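PDB 3Q87: putative uncharacterized protein ECU08_1170 from Encephalitozoon cuniculi, which binds zinc and probably serves as the activating partner of a methyltransferase that modifies the translation termination factor eRF1. Local coordinates for residues Gly7-Lys12 with Gly98-Asp103. Residues are numbered along the deposited sequence; the frame is centred on the assembly and turned at random.
Sequences GLLKCK and GSLRCD. With ZN (zinc ion), chain C.
The backbones of C11 and C102 come within 6.0 Å of each other, CA to CA, where the irregular segment 7-12 passes the end of strand 98-102, and both side chains reach on to one zinc ion. The pair illustrates how a zinc-ribbon site joins distant parts of a chain: each cysteine comes from a different CxxC pair, and C14 and C105 complete the Cys4 set. Both side chains adopt the same torsion, SG anti to the backbone N (chi1 173° in each), and from there C11 SG binds the zinc at 2.4 Å and C102 SG at 2.3 Å. Sharing one ion brings C102 SG to 3.7 Å from C11 CB, leaving C11 CB to C102 CB, 3.9 Å, as the apolar contact. Four thiolates would put considerable negative charge around the ion, probably eased by transfer onto the metal and by hydrogen bonds to both sulfurs from residues close by in sequence.

Two residues before each cysteine, L9 and L100 meet methyl to methyl, CD1 to CD1 at 3.6 Å, their side chains crossing at about a right angle. Both leucines are buried and also touch V116 of strand 115-117; L20 touches L9 and L22 touches L100, both from strand 20-24. Strand 98-102 runs antiparallel to both its neighbours, strands 20-24 and 108-112, whereas segment 7-12 is also hydrogen-bonded through the backbone of L8 and K10 to the partner methyltransferase chain, whose V66 touches L9.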
# COMPACT_ATOMS: atom_id res chain seq x y z
N GLY A 7 -4.10 9.66 3.50
CA GLY A 7 -5.16 8.90 4.15
C GLY A 7 -4.77 7.47 4.49
O GLY A 7 -5.48 6.77 5.22
N LEU A 8 -3.63 7.01 3.97
CA LEU A 8 -3.27 5.60 4.01
C LEU A 8 -2.01 5.31 4.82
O LEU A 8 -1.76 4.18 5.23
CB LEU A 8 -3.08 5.07 2.58
CG LEU A 8 -4.38 4.76 1.85
CD1 LEU A 8 -4.31 5.09 0.38
CD2 LEU A 8 -4.75 3.30 2.05
N LEU A 9 -1.20 6.33 5.03
CA LEU A 9 0.07 6.13 5.70
C LEU A 9 -0.06 6.45 7.17
O LEU A 9 -0.90 7.25 7.55
CB LEU A 9 1.16 7.00 5.07
CG LEU A 9 1.75 6.60 3.71
CD1 LEU A 9 2.45 7.78 3.07
CD2 LEU A 9 2.72 5.44 3.88
N LYS A 10 0.76 5.84 8.01
CA LYS A 10 0.78 6.18 9.42
C LYS A 10 2.19 6.05 9.97
O LYS A 10 3.05 5.39 9.38
CB LYS A 10 -0.17 5.28 10.22
CG LYS A 10 0.31 3.83 10.36
CD LYS A 10 -0.65 3.03 11.24
CE LYS A 10 -0.13 1.63 11.54
NZ LYS A 10 0.95 1.65 12.56
N CYS A 11 2.43 6.70 11.11
CA CYS A 11 3.71 6.56 11.78
C CYS A 11 3.87 5.13 12.24
O CYS A 11 2.95 4.53 12.80
CB CYS A 11 3.81 7.50 12.99
SG CYS A 11 5.29 7.19 13.96
N LYS A 12 5.04 4.57 11.99
CA LYS A 12 5.22 3.15 12.25
C LYS A 12 5.64 2.89 13.70
O LYS A 12 5.77 1.75 14.12
CB LYS A 12 6.23 2.55 11.28
CG LYS A 12 7.67 2.97 11.57
CD LYS A 12 8.64 2.25 10.66
CE LYS A 12 10.04 2.80 10.83
NZ LYS A 12 10.98 2.12 9.88
N GLY A 98 10.69 15.50 -0.84
CA GLY A 98 10.14 16.08 0.37
C GLY A 98 10.21 15.15 1.56
O GLY A 98 11.08 14.29 1.63
N SER A 99 9.26 15.30 2.48
CA SER A 99 9.27 14.55 3.73
C SER A 99 7.89 14.47 4.36
O SER A 99 7.05 15.35 4.17
CB SER A 99 10.22 15.21 4.73
OG SER A 99 11.55 14.78 4.52
N LEU A 100 7.68 13.41 5.14
CA LEU A 100 6.51 13.29 5.98
C LEU A 100 6.97 13.17 7.43
O LEU A 100 7.82 12.34 7.73
CB LEU A 100 5.70 12.05 5.60
CG LEU A 100 5.11 12.04 4.19
CD1 LEU A 100 4.46 10.70 3.91
CD2 LEU A 100 4.11 13.19 3.99
N ARG A 101 6.41 13.98 8.32
CA ARG A 101 6.82 13.98 9.72
C ARG A 101 5.65 13.68 10.66
O ARG A 101 4.63 14.35 10.61
CB ARG A 101 7.46 15.33 10.09
CG ARG A 101 7.79 15.47 11.59
CD ARG A 101 8.52 16.77 11.94
NE ARG A 101 7.90 17.94 11.33
CZ ARG A 101 6.82 18.54 11.80
NH1 ARG A 101 6.21 18.08 12.89
NH2 ARG A 101 6.33 19.61 11.18
N CYS A 102 5.80 12.68 11.52
CA CYS A 102 4.80 12.38 12.54
C CYS A 102 4.74 13.53 13.54
O CYS A 102 5.75 13.87 14.12
CB CYS A 102 5.15 11.10 13.30
SG CYS A 102 4.03 10.79 14.73
N ASP A 103 3.57 14.11 13.74
CA ASP A 103 3.45 15.27 14.62
C ASP A 103 3.63 14.91 16.09
O ASP A 103 3.85 15.79 16.90
CB ASP A 103 2.12 16.01 14.41
CG ASP A 103 0.91 15.19 14.85
OD1 ASP A 103 1.05 13.98 15.13
OD2 ASP A 103 -0.20 15.76 14.94
ZN ZN C . 5.06 8.91 15.56